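Local coordinates for protein deoxyribodipyrimidine photo-lyase (Oryza sativa Japonica Group, PDB 3UMV) that repairs ultraviolet-damaged DNA by using light energy and a bound FAD to split cyclobutane pyrimidine dimers back into two pyrimidines, at residues 367-372 and 380-385; 394-399 and 423-428; 415-420 and 435-440. All blocks are in the same frame, centred on the assembly; numbering follows the deposited sequence.

Interaction 1 of 3, residues 367-372 and 380-385. With URE (urea), chain J.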
loop_
_atom_site.group_PDB
_atom_site.type_symbol
_atom_site.label_atom_id
_atom_site.label_comp_id
_atom_site.label_asym_id
_atom_site.label_seq_id
_atom_site.Cartn_x
_atom_site.Cartn_y
_atom_site.Cartn_z
ATOM N N GLN A 367 -12.029 16.041 18.171
ATOM C CA GLN A 367 -13.256 15.337 18.555
ATOM C C GLN A 367 -13.491 14.077 17.717
ATOM O O GLN A 367 -13.911 13.046 18.250
ATOM C CB GLN A 367 -14.467 16.260 18.447
ATOM C CG GLN A 367 -14.528 17.310 19.558
ATOM C CD GLN A 367 -15.498 18.438 19.263
ATOM O OE1 GLN A 367 -15.892 18.650 18.123
ATOM N NE2 GLN A 367 -15.878 19.188 20.305
ATOM N N LEU A 368 -13.236 14.175 16.417
ATOM C CA LEU A 368 -13.316 13.009 15.540
ATOM C C LEU A 368 -12.269 11.980 15.929
ATOM O O LEU A 368 -12.565 10.791 16.082
ATOM C CB LEU A 368 -13.137 13.433 14.082
ATOM C CG LEU A 368 -14.256 14.315 13.512
ATOM C CD1 LEU A 368 -13.863 14.958 12.182
ATOM C CD2 LEU A 368 -15.563 13.535 13.376
ATOM N N GLU A 369 -11.034 12.429 16.086
ATOM C CA GLU A 369 -9.944 11.512 16.408
ATOM C C GLU A 369 -10.218 10.712 17.679
ATOM O O GLU A 369 -9.872 9.534 17.778
ATOM C CB GLU A 369 -8.633 12.263 16.561
ATOM C CG GLU A 369 -7.488 11.344 16.931
ATOM C CD GLU A 369 -6.145 11.940 16.633
ATOM O OE1 GLU A 369 -5.154 11.207 16.775
ATOM O OE2 GLU A 369 -6.073 13.130 16.254
ATOM N N ASN A 370 -10.828 11.361 18.661
ATOM C CA ASN A 370 -11.101 10.709 19.932
ATOM C C ASN A 370 -12.478 10.058 20.011
ATOM O O ASN A 370 -12.895 9.619 21.087
ATOM C CB ASN A 370 -10.893 11.693 21.089
ATOM C CG ASN A 370 -9.435 12.054 21.276
ATOM O OD1 ASN A 370 -8.976 13.111 20.830
ATOM N ND2 ASN A 370 -8.687 11.162 21.909
ATOM N N ALA A 371 -13.166 9.992 18.870
ATOM C CA ALA A 371 -14.453 9.311 18.752
ATOM C C ALA A 371 -15.513 9.878 19.700
ATOM O O ALA A 371 -16.182 9.132 20.423
ATOM C CB ALA A 371 -14.287 7.791 18.949
ATOM N N LYS A 372 -15.661 11.201 19.668
ATOM C CA LYS A 372 -16.601 11.902 20.537
ATOM C C LYS A 372 -17.816 12.488 19.809
ATOM O O LYS A 372 -18.244 13.603 20.107
ATOM C CB LYS A 372 -15.878 13.008 21.316
ATOM C CG LYS A 372 -14.647 12.542 22.101
ATOM C CD LYS A 372 -15.001 11.593 23.230
ATOM C CE LYS A 372 -13.767 11.279 24.079
ATOM N NZ LYS A 372 -14.046 10.314 25.183
ATOM N N ALA A 380 -17.548 3.767 16.824
ATOM C CA ALA A 380 -17.032 2.399 16.798
ATOM C C ALA A 380 -16.030 2.208 15.663
ATOM O O ALA A 380 -14.991 1.593 15.850
ATOM C CB ALA A 380 -18.203 1.364 16.691
ATOM N N SER A 381 -16.346 2.745 14.490
ATOM C CA SER A 381 -15.454 2.606 13.346
ATOM C C SER A 381 -14.136 3.329 13.607
ATOM O O SER A 381 -13.064 2.803 13.321
ATOM C CB SER A 381 -16.119 3.087 12.052
ATOM O OG SER A 381 -16.308 4.490 12.016
ATOM N N GLN A 382 -14.213 4.517 14.204
ATOM C CA GLN A 382 -13.000 5.241 14.565
ATOM C C GLN A 382 -12.152 4.488 15.590
ATOM O O GLN A 382 -10.932 4.417 15.454
ATOM C CB GLN A 382 -13.348 6.658 15.049
ATOM C CG GLN A 382 -12.172 7.435 15.596
ATOM C CD GLN A 382 -11.168 7.847 14.533
ATOM O OE1 GLN A 382 -11.484 7.902 13.343
ATOM N NE2 GLN A 382 -9.951 8.143 14.961
ATOM N N LEU A 383 -12.797 3.898 16.601
ATOM C CA LEU A 383 -12.066 3.157 17.624
ATOM C C LEU A 383 -11.463 1.866 17.092
ATOM O O LEU A 383 -10.409 1.431 17.567
ATOM C CB LEU A 383 -12.971 2.850 18.819
ATOM C CG LEU A 383 -13.370 4.098 19.612
ATOM C CD1 LEU A 383 -14.520 3.800 20.559
ATOM C CD2 LEU A 383 -12.176 4.687 20.370
ATOM N N GLU A 384 -12.127 1.247 16.117
ATOM C CA GLU A 384 -11.590 0.031 15.523
ATOM C C GLU A 384 -10.259 0.389 14.874
ATOM O O GLU A 384 -9.261 -0.280 15.098
ATOM C CB GLU A 384 -12.552 -0.601 14.516
ATOM C CG GLU A 384 -12.069 -1.977 14.008
ATOM C CD GLU A 384 -12.992 -2.612 12.980
ATOM O OE1 GLU A 384 -13.046 -3.857 12.941
ATOM O OE2 GLU A 384 -13.654 -1.892 12.202
ATOM N N MET A 385 -10.243 1.470 14.102
ATOM C CA MET A 385 -9.004 1.942 13.491
ATOM C C MET A 385 -7.943 2.297 14.550
ATOM O O MET A 385 -6.789 1.878 14.460
ATOM C CB MET A 385 -9.291 3.137 12.577
ATOM C CG MET A 385 -8.071 3.645 11.840
ATOM S SD MET A 385 -8.419 5.066 10.778
ATOM C CE MET A 385 -9.176 6.190 11.955
HETATM C C URE J . -11.329 -5.948 10.078
HETATM O O URE J . -11.431 -4.852 10.631
HETATM N N1 URE J . -12.297 -6.833 10.163
HETATM N N2 URE J . -10.187 -6.295 9.540
#
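Gln382 reaches across from helix 376-388 to the C-terminal turn of helix 365-369, where its NE2 donates a hydrogen bond of 3.1 Å to Glu369 O. The bond is bent, with an N-H...O angle of 136°, and the donor comes in from the flank of the carbonyl, tilted from its plane. A glutamine suits the place because it can pack and bond at once: its methylene CG lies against Leu368 O (3.4 Å), while the amide, besides giving NE2 to Glu369, accepts on OE1 from the indole NE1 of Trp399, a predicted electron-transfer residue. With CG turned away from the backbone N (chi1 173°) and the chain bent at chi2 (70°), the amide is brought against the last carbonyls of helix 365-369.

Beside this polar link is a small apolar one. Ala371 CB points at helix 376-388 and touches both Gln382 CG (4.0 Å) and Leu383 CG (3.9 Å). Ala371 has a positive phi, as the C-prime residue of a Schellman motif: Lys372 N bonds to Gln367 O and Ala371 N to Leu368 O. Its methyl is short enough to let the two backbones approach to 6.0 Å between the CA atoms of Ala371 and Gln382.

The Glu369 carboxylate is engaged by Lys423 (salt bridge) and by hydrogen bonds with Tyr424 and Tyr419. Glu384 OE1 lies 3.0 Å from the urea O, its OE2 held by Tyr475 OH and His392 N. The contact closes the short connection between consecutive helices 365-369 and 376-388, with helix 410-424 packed on Leu368, Glu369 and Gln382, and helix 472-489 covering Ala380 and Leu383.

Interaction 2 of 3, residues 394-399 and 423-428. With FAD (flavin-adenine dinucleotide), chain I.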
loop_
_atom_site.group_PDB
_atom_site.type_symbol
_atom_site.label_atom_id
_atom_site.label_comp_id
_atom_site.label_asym_id
_atom_site.label_seq_id
_atom_site.Cartn_x
_atom_site.Cartn_y
_atom_site.Cartn_z
ATOM N N PHE A 394 -16.004 -2.019 4.812
ATOM C CA PHE A 394 -17.296 -1.388 4.598
ATOM C C PHE A 394 -17.404 -0.143 5.492
ATOM O O PHE A 394 -17.869 0.903 5.057
ATOM C CB PHE A 394 -18.454 -2.344 4.877
ATOM C CG PHE A 394 -19.794 -1.733 4.598
ATOM C CD1 PHE A 394 -20.359 -1.827 3.334
ATOM C CD2 PHE A 394 -20.464 -1.023 5.578
ATOM C CE1 PHE A 394 -21.587 -1.254 3.068
ATOM C CE2 PHE A 394 -21.694 -0.444 5.313
ATOM C CZ PHE A 394 -22.251 -0.562 4.057
ATOM N N MET A 395 -16.950 -0.261 6.735
ATOM C CA MET A 395 -17.015 0.877 7.659
ATOM C C MET A 395 -16.132 2.068 7.211
ATOM O O MET A 395 -16.452 3.204 7.537
ATOM C CB MET A 395 -16.701 0.480 9.115
ATOM C CG MET A 395 -17.811 -0.335 9.810
ATOM S SD MET A 395 -19.484 0.235 9.462
ATOM C CE MET A 395 -19.414 1.899 10.108
ATOM N N ARG A 396 -15.049 1.826 6.461
ATOM C CA ARG A 396 -14.223 2.943 5.964
ATOM C C ARG A 396 -15.012 3.923 5.092
ATOM O O ARG A 396 -14.814 5.156 5.184
ATOM C CB ARG A 396 -12.975 2.441 5.222
ATOM C CG ARG A 396 -12.014 1.690 6.112
ATOM C CD ARG A 396 -10.658 1.505 5.440
ATOM N NE ARG A 396 -9.956 0.350 5.994
ATOM C CZ ARG A 396 -8.640 0.198 5.975
ATOM N NH1 ARG A 396 -7.876 1.149 5.464
ATOM N NH2 ARG A 396 -8.085 -0.898 6.487
ATOM N N MET A 397 -15.926 3.388 4.275
ATOM C CA MET A 397 -16.781 4.227 3.429
ATOM C C MET A 397 -17.714 5.099 4.282
ATOM O O MET A 397 -17.796 6.311 4.082
ATOM C CB MET A 397 -17.602 3.365 2.464
ATOM C CG MET A 397 -16.753 2.569 1.505
ATOM S SD MET A 397 -17.749 1.584 0.348
ATOM C CE MET A 397 -18.081 0.159 1.352
ATOM N N TYR A 398 -18.412 4.474 5.231
ATOM C CA TYR A 398 -19.299 5.177 6.151
ATOM C C TYR A 398 -18.529 6.242 6.938
ATOM O O TYR A 398 -18.924 7.401 6.997
ATOM C CB TYR A 398 -19.930 4.173 7.116
ATOM C CG TYR A 398 -20.896 4.778 8.106
ATOM C CD1 TYR A 398 -20.482 5.168 9.376
ATOM C CD2 TYR A 398 -22.228 4.968 7.761
ATOM C CE1 TYR A 398 -21.394 5.721 10.290
ATOM C CE2 TYR A 398 -23.129 5.516 8.651
ATOM C CZ TYR A 398 -22.712 5.899 9.901
ATOM O OH TYR A 398 -23.635 6.447 10.763
ATOM N N TRP A 399 -17.401 5.824 7.499
ATOM C CA TRP A 399 -16.545 6.664 8.337
ATOM C C TRP A 399 -16.126 7.937 7.621
ATOM O O TRP A 399 -16.271 9.047 8.150
ATOM C CB TRP A 399 -15.327 5.840 8.745
ATOM C CG TRP A 399 -14.237 6.573 9.427
ATOM C CD1 TRP A 399 -14.149 6.868 10.758
ATOM C CD2 TRP A 399 -13.025 7.037 8.831
ATOM N NE1 TRP A 399 -12.966 7.522 11.017
ATOM C CE2 TRP A 399 -12.262 7.642 9.849
ATOM C CE3 TRP A 399 -12.515 7.010 7.531
ATOM C CZ2 TRP A 399 -11.019 8.221 9.604
ATOM C CZ3 TRP A 399 -11.286 7.584 7.293
ATOM C CH2 TRP A 399 -10.547 8.172 8.319
ATOM N N LYS A 423 -2.458 8.059 10.085
ATOM C CA LYS A 423 -1.951 7.942 11.443
ATOM C C LYS A 423 -2.152 6.541 12.033
ATOM O O LYS A 423 -1.247 5.988 12.644
ATOM C CB LYS A 423 -2.604 8.990 12.352
ATOM C CG LYS A 423 -2.221 8.883 13.803
ATOM C CD LYS A 423 -2.650 10.133 14.550
ATOM C CE LYS A 423 -2.027 10.179 15.934
ATOM N NZ LYS A 423 -2.393 11.430 16.677
ATOM N N TYR A 424 -3.348 5.989 11.847
ATOM C CA TYR A 424 -3.773 4.794 12.566
ATOM C C TYR A 424 -3.774 3.478 11.786
ATOM O O TYR A 424 -3.598 2.404 12.379
ATOM C CB TYR A 424 -5.173 5.036 13.154
ATOM C CG TYR A 424 -5.149 6.042 14.295
ATOM C CD1 TYR A 424 -5.671 7.322 14.149
ATOM C CD2 TYR A 424 -4.576 5.708 15.503
ATOM C CE1 TYR A 424 -5.650 8.236 15.211
ATOM C CE2 TYR A 424 -4.548 6.611 16.562
ATOM C CZ TYR A 424 -5.074 7.867 16.402
ATOM O OH TYR A 424 -5.039 8.749 17.457
ATOM N N GLU A 425 -4.019 3.532 10.479
ATOM C CA GLU A 425 -4.127 2.294 9.712
ATOM C C GLU A 425 -2.760 1.652 9.459
ATOM O O GLU A 425 -1.786 2.318 9.115
ATOM C CB GLU A 425 -4.857 2.514 8.381
ATOM C CG GLU A 425 -6.255 3.051 8.487
ATOM C CD GLU A 425 -7.308 1.990 8.798
ATOM O OE1 GLU A 425 -8.502 2.273 8.593
ATOM O OE2 GLU A 425 -6.949 0.878 9.230
ATOM N N ILE A 426 -2.697 0.339 9.629
ATOM C CA ILE A 426 -1.478 -0.393 9.333
ATOM C C ILE A 426 -1.215 -0.428 7.828
ATOM O O ILE A 426 -0.074 -0.545 7.400
ATOM C CB ILE A 426 -1.526 -1.814 9.935
ATOM C CG1 ILE A 426 -0.149 -2.479 9.825
ATOM C CG2 ILE A 426 -2.645 -2.651 9.302
ATOM C CD1 ILE A 426 0.939 -1.678 10.471
ATOM N N ASP A 427 -2.272 -0.262 7.040
ATOM C CA ASP A 427 -2.197 -0.310 5.583
ATOM C C ASP A 427 -2.251 1.083 4.931
ATOM O O ASP A 427 -2.395 1.214 3.708
ATOM C CB ASP A 427 -3.285 -1.265 5.022
ATOM C CG ASP A 427 -4.710 -0.851 5.411
ATOM O OD1 ASP A 427 -4.938 0.322 5.766
ATOM O OD2 ASP A 427 -5.617 -1.709 5.354
ATOM N N GLY A 428 -2.097 2.117 5.760
ATOM C CA GLY A 428 -2.254 3.499 5.337
ATOM C C GLY A 428 -1.017 4.075 4.675
ATOM O O GLY A 428 -0.043 3.355 4.454
HETATM P PA FAD I . -10.220 -7.538 1.331
HETATM O O1A FAD I . -11.693 -7.305 1.182
HETATM O O2A FAD I . -9.845 -8.945 1.708
HETATM O O5B FAD I . -9.507 -7.095 -0.031
HETATM C C5B FAD I . -8.344 -7.734 -0.510
HETATM C C4B FAD I . -7.413 -6.704 -1.159
HETATM O O4B FAD I . -8.045 -6.013 -2.225
HETATM C C3B FAD I . -7.010 -5.615 -0.184
HETATM O O3B FAD I . -5.928 -6.016 0.622
HETATM C C2B FAD I . -6.617 -4.514 -1.125
HETATM O O2B FAD I . -5.350 -4.800 -1.686
HETATM C C1B FAD I . -7.636 -4.663 -2.225
HETATM N N9A FAD I . -8.789 -3.775 -2.000
HETATM C C8A FAD I . -9.967 -4.073 -1.368
HETATM N N7A FAD I . -10.742 -2.963 -1.400
HETATM C C5A FAD I . -10.064 -1.964 -2.031
HETATM C C6A FAD I . -10.356 -0.633 -2.353
HETATM N N6A FAD I . -11.554 -0.096 -2.126
HETATM N N1A FAD I . -9.425 0.130 -3.023
HETATM C C2A FAD I . -8.216 -0.421 -3.383
HETATM N N3A FAD I . -7.928 -1.729 -3.062
HETATM C C4A FAD I . -8.842 -2.483 -2.412
HETATM N N1 FAD I . -6.776 0.353 1.512
HETATM C C2 FAD I . -5.453 0.271 1.835
HETATM O O2 FAD I . -4.814 -0.683 1.390
HETATM N N3 FAD I . -4.858 1.248 2.615
HETATM C C4 FAD I . -5.599 2.313 3.094
HETATM O O4 FAD I . -5.066 3.180 3.794
HETATM C C4X FAD I . -6.943 2.393 2.749
HETATM N N5 FAD I . -7.738 3.419 3.204
HETATM C C5X FAD I . -9.067 3.492 2.835
HETATM C C6 FAD I . -9.860 4.560 3.277
HETATM C C7 FAD I . -11.206 4.634 2.909
HETATM C C7M FAD I . -12.033 5.799 3.387
HETATM C C8 FAD I . -11.753 3.628 2.106
HETATM C C8M FAD I . -13.191 3.651 1.682
HETATM C C9 FAD I . -10.961 2.573 1.687
HETATM C C9A FAD I . -9.627 2.505 2.045
HETATM N N10 FAD I . -8.849 1.447 1.623
HETATM C C10 FAD I . -7.520 1.410 1.972
HETATM C "C1'" FAD I . -9.411 0.329 0.756
HETATM C "C2'" FAD I . -9.983 -0.879 1.562
HETATM O "O2'" FAD I . -10.870 -0.512 2.626
HETATM C "C3'" FAD I . -8.904 -1.805 2.153
HETATM O "O3'" FAD I . -7.989 -2.148 1.147
HETATM C "C4'" FAD I . -9.472 -3.096 2.748
HETATM O "O4'" FAD I . -10.396 -2.783 3.773
HETATM C "C5'" FAD I . -8.306 -3.927 3.279
HETATM O "O5'" FAD I . -8.676 -5.019 4.087
HETATM P P FAD I . -8.489 -6.510 3.521
HETATM O O1P FAD I . -7.083 -6.711 2.992
HETATM O O2P FAD I . -8.853 -7.498 4.599
HETATM O O3P FAD I . -9.629 -6.444 2.383
#
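A buried salt-bridge network against one face of the flavin joins Arg396, on helix 393-405, to Glu425 and Asp427, in the turn that follows helix 410-424. Arginine suits the position because its flat, charged end can serve several partners at once. It grips Asp427 end-on with two nitrogens: NH1 donates to Asp427 OD1 at 3.1 Å, almost straight (163°) and in the guanidinium plane, while NH2 donates to the syn lone pair of Asp427 OD2 at 2.8 Å, from a more tilted position. Glu425 works differently. Its carboxylate is stacked on one face of the guanidinium, the planes only 10° apart, with Glu425 OE1 3.3 Å from Arg396 CZ; no N-H points at that oxygen, and the attraction is one of charge alone. The bend at chi2 of Glu425 (-81°) brings the carboxylate over the guanidinium.

FAD O2' lies over the other face of the guanidinium, and Arg396 NH1 comes within 3.1 Å of FAD C4X. An extended chain from CG to NE carries Arg396 along the isoalloxazine, its CB 3.6 Å from FAD C8. Such a positive charge would probably stabilise negative charge on the reduced flavin, while the two carboxylates would temper it. Asp427 also reads the pyrimidine edge through its backbone, its O accepting from FAD N3 at 2.7 Å.

Asp427 OD2 is also hydrogen-bonded to Ser285 OG, and Met391 O receives the N-H of Arg396 NE. Around the network, helix 376-388 touches Glu425 through Met385, Asn421 of helix 410-424 touches Arg396, and helix 463-469 packs on Phe394 and Tyr398 at the far side of helix 393-405.

Interaction 3 of 3, residues 415-420 and 435-440. With FAD (flavin-adenine dinucleotide), chain I.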
loop_
_atom_site.group_PDB
_atom_site.type_symbol
_atom_site.label_atom_id
_atom_site.label_comp_id
_atom_site.label_asym_id
_atom_site.label_seq_id
_atom_site.Cartn_x
_atom_site.Cartn_y
_atom_site.Cartn_z
ATOM N N SER A 415 -8.805 16.310 4.236
ATOM C CA SER A 415 -7.560 16.431 4.996
ATOM C C SER A 415 -7.634 15.649 6.302
ATOM O O SER A 415 -6.674 15.001 6.720
ATOM C CB SER A 415 -7.268 17.908 5.286
ATOM O OG SER A 415 -6.097 18.043 6.062
ATOM N N THR A 416 -8.782 15.718 6.958
ATOM C CA THR A 416 -8.946 15.031 8.237
ATOM C C THR A 416 -8.991 13.510 8.060
ATOM O O THR A 416 -8.343 12.768 8.807
ATOM C CB THR A 416 -10.172 15.570 9.008
ATOM O OG1 THR A 416 -9.904 16.918 9.414
ATOM C CG2 THR A 416 -10.425 14.751 10.243
ATOM N N ALA A 417 -9.732 13.049 7.060
ATOM C CA ALA A 417 -9.808 11.610 6.774
ATOM C C ALA A 417 -8.419 11.039 6.488
ATOM O O ALA A 417 -8.053 9.974 6.991
ATOM C CB ALA A 417 -10.768 11.339 5.591
ATOM N N ILE A 418 -7.654 11.746 5.654
ATOM C CA ILE A 418 -6.342 11.284 5.232
ATOM C C ILE A 418 -5.406 11.281 6.425
ATOM O O ILE A 418 -4.679 10.329 6.648
ATOM C CB ILE A 418 -5.775 12.172 4.069
ATOM C CG1 ILE A 418 -6.536 11.884 2.773
ATOM C CG2 ILE A 418 -4.282 11.965 3.870
ATOM C CD1 ILE A 418 -6.185 12.853 1.640
ATOM N N TYR A 419 -5.461 12.333 7.231
ATOM C CA TYR A 419 -4.624 12.402 8.420
ATOM C C TYR A 419 -4.901 11.225 9.357
ATOM O O TYR A 419 -3.973 10.567 9.806
ATOM C CB TYR A 419 -4.841 13.736 9.144
ATOM C CG TYR A 419 -4.415 13.739 10.597
ATOM C CD1 TYR A 419 -3.085 13.891 10.963
ATOM C CD2 TYR A 419 -5.358 13.572 11.602
ATOM C CE1 TYR A 419 -2.709 13.879 12.302
ATOM C CE2 TYR A 419 -4.997 13.565 12.937
ATOM C CZ TYR A 419 -3.674 13.714 13.280
ATOM O OH TYR A 419 -3.331 13.703 14.616
ATOM N N LEU A 420 -6.172 10.960 9.640
ATOM C CA LEU A 420 -6.534 9.867 10.541
ATOM C C LEU A 420 -6.165 8.498 9.976
ATOM O O LEU A 420 -5.612 7.657 10.679
ATOM C CB LEU A 420 -8.023 9.914 10.861
ATOM C CG LEU A 420 -8.386 11.117 11.733
ATOM C CD1 LEU A 420 -9.893 11.228 11.912
ATOM C CD2 LEU A 420 -7.667 11.026 13.080
ATOM N N VAL A 435 -7.042 7.151 -2.316
ATOM C CA VAL A 435 -8.158 6.887 -3.215
ATOM C C VAL A 435 -9.456 6.533 -2.469
ATOM O O VAL A 435 -10.528 6.958 -2.879
ATOM C CB VAL A 435 -7.797 5.886 -4.347
ATOM C CG1 VAL A 435 -9.044 5.438 -5.150
ATOM C CG2 VAL A 435 -6.804 6.566 -5.291
ATOM N N GLY A 436 -9.350 5.778 -1.377
ATOM C CA GLY A 436 -10.510 5.467 -0.543
ATOM C C GLY A 436 -11.166 6.723 0.019
ATOM O O GLY A 436 -12.390 6.880 -0.028
ATOM N N CYS A 437 -10.348 7.629 0.542
ATOM C CA CYS A 437 -10.855 8.899 1.078
ATOM C C CYS A 437 -11.479 9.730 -0.040
ATOM O O CYS A 437 -12.559 10.324 0.144
ATOM C CB CYS A 437 -9.735 9.674 1.778
ATOM S SG CYS A 437 -9.169 8.872 3.303
ATOM N N MET A 438 -10.806 9.762 -1.197
ATOM C CA MET A 438 -11.340 10.477 -2.352
ATOM C C MET A 438 -12.631 9.847 -2.880
ATOM O O MET A 438 -13.521 10.550 -3.338
ATOM C CB MET A 438 -10.299 10.580 -3.466
ATOM C CG MET A 438 -9.121 11.451 -3.130
ATOM S SD MET A 438 -9.450 13.222 -3.323
ATOM C CE MET A 438 -9.363 13.377 -5.121
ATOM N N TRP A 439 -12.733 8.521 -2.837
ATOM C CA TRP A 439 -13.982 7.890 -3.280
ATOM C C TRP A 439 -15.127 8.360 -2.379
ATOM O O TRP A 439 -16.212 8.712 -2.836
ATOM C CB TRP A 439 -13.857 6.362 -3.224
ATOM C CG TRP A 439 -15.096 5.616 -3.657
ATOM C CD1 TRP A 439 -15.370 5.131 -4.910
ATOM C CD2 TRP A 439 -16.212 5.244 -2.833
ATOM N NE1 TRP A 439 -16.591 4.500 -4.915
ATOM C CE2 TRP A 439 -17.126 4.553 -3.654
ATOM C CE3 TRP A 439 -16.527 5.436 -1.487
ATOM C CZ2 TRP A 439 -18.333 4.056 -3.169
ATOM C CZ3 TRP A 439 -17.731 4.935 -1.004
ATOM C CH2 TRP A 439 -18.614 4.260 -1.845
ATOM N N SER A 440 -14.862 8.376 -1.080
ATOM C CA SER A 440 -15.889 8.645 -0.083
ATOM C C SER A 440 -16.341 10.093 -0.101
ATOM O O SER A 440 -17.537 10.383 -0.063
ATOM C CB SER A 440 -15.345 8.300 1.306
ATOM O OG SER A 440 -15.003 6.927 1.348
HETATM P PA FAD I . -10.220 -7.538 1.331
HETATM O O1A FAD I . -11.693 -7.305 1.182
HETATM O O2A FAD I . -9.845 -8.945 1.708
HETATM O O5B FAD I . -9.507 -7.095 -0.031
HETATM C C5B FAD I . -8.344 -7.734 -0.510
HETATM C C4B FAD I . -7.413 -6.704 -1.159
HETATM O O4B FAD I . -8.045 -6.013 -2.225
HETATM C C3B FAD I . -7.010 -5.615 -0.184
HETATM O O3B FAD I . -5.928 -6.016 0.622
HETATM C C2B FAD I . -6.617 -4.514 -1.125
HETATM O O2B FAD I . -5.350 -4.800 -1.686
HETATM C C1B FAD I . -7.636 -4.663 -2.225
HETATM N N9A FAD I . -8.789 -3.775 -2.000
HETATM C C8A FAD I . -9.967 -4.073 -1.368
HETATM N N7A FAD I . -10.742 -2.963 -1.400
HETATM C C5A FAD I . -10.064 -1.964 -2.031
HETATM C C6A FAD I . -10.356 -0.633 -2.353
HETATM N N6A FAD I . -11.554 -0.096 -2.126
HETATM N N1A FAD I . -9.425 0.130 -3.023
HETATM C C2A FAD I . -8.216 -0.421 -3.383
HETATM N N3A FAD I . -7.928 -1.729 -3.062
HETATM C C4A FAD I . -8.842 -2.483 -2.412
HETATM N N1 FAD I . -6.776 0.353 1.512
HETATM C C2 FAD I . -5.453 0.271 1.835
HETATM O O2 FAD I . -4.814 -0.683 1.390
HETATM N N3 FAD I . -4.858 1.248 2.615
HETATM C C4 FAD I . -5.599 2.313 3.094
HETATM O O4 FAD I . -5.066 3.180 3.794
HETATM C C4X FAD I . -6.943 2.393 2.749
HETATM N N5 FAD I . -7.738 3.419 3.204
HETATM C C5X FAD I . -9.067 3.492 2.835
HETATM C C6 FAD I . -9.860 4.560 3.277
HETATM C C7 FAD I . -11.206 4.634 2.909
HETATM C C7M FAD I . -12.033 5.799 3.387
HETATM C C8 FAD I . -11.753 3.628 2.106
HETATM C C8M FAD I . -13.191 3.651 1.682
HETATM C C9 FAD I . -10.961 2.573 1.687
HETATM C C9A FAD I . -9.627 2.505 2.045
HETATM N N10 FAD I . -8.849 1.447 1.623
HETATM C C10 FAD I . -7.520 1.410 1.972
HETATM C "C1'" FAD I . -9.411 0.329 0.756
HETATM C "C2'" FAD I . -9.983 -0.879 1.562
HETATM O "O2'" FAD I . -10.870 -0.512 2.626
HETATM C "C3'" FAD I . -8.904 -1.805 2.153
HETATM O "O3'" FAD I . -7.989 -2.148 1.147
HETATM C "C4'" FAD I . -9.472 -3.096 2.748
HETATM O "O4'" FAD I . -10.396 -2.783 3.773
HETATM C "C5'" FAD I . -8.306 -3.927 3.279
HETATM O "O5'" FAD I . -8.676 -5.019 4.087
HETATM P P FAD I . -8.489 -6.510 3.521
HETATM O O1P FAD I . -7.083 -6.711 2.992
HETATM O O2P FAD I . -8.853 -7.498 4.599
HETATM O O3P FAD I . -9.629 -6.444 2.383
#
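Cys437 points its side chain from helix 431-442 straight at helix 410-424, where Ala417 and Ile418 receive it. The thiol is set beside its own backbone N (chi1 -68°), which brings SG to 3.7 Å from the Ala417 methyl, itself directed back at helix 431-442. Ile418 stands alongside: its CB leaves the helix at a slant, but the CG1 branch swings round to lie 4.0 Å from Cys437 CB. One small residue on each side, alanine facing cysteine, lets the CA atoms of Ala417 and Cys437 come within 6.4 Å, while the longer isoleucine fills the flank.

The same helix also meets the cofactor, through Gly436, Ser440 and the backbone N of Cys437. Gly436 has no side chain, and its CA packs directly on the flavin, 3.5 Å from FAD C8. Ser440 OG, 3.8 Å from FAD C8M, turns its hydroxyl back to donate to Gly436 O at 3.0 Å. That carbonyl also accepts from Ser440 N, the two donors arriving from opposite faces of its plane.

No hydrogen bond joins 415-420 to 435-440: dispersion between apolar surfaces holds them, while the serine hydroxyl beside the flavin methyls is held by its own helix.

The three contacts form one helical block beside the FAD. Interactions 2 and 3 share helix 410-424 and both touch the flavin, their centres 9 Å apart; helices 393-405 and 431-442 also meet near the flavin methyls, where Met397 CA lies 3.8 Å from Ser440 OG. Interaction 1 lies further out, 11 Å from interaction 2 and 15 Å from interaction 3 between centres. Glu369 ties it to both, through a salt bridge from OE1 to Lys423 NZ (2.8 Å) and a probable hydrogen bond from OE2 to Tyr419 OH (3.2 Å). Trp399, a predicted electron carrier, lies among all three, its CH2 3.4 Å from Ala417 O.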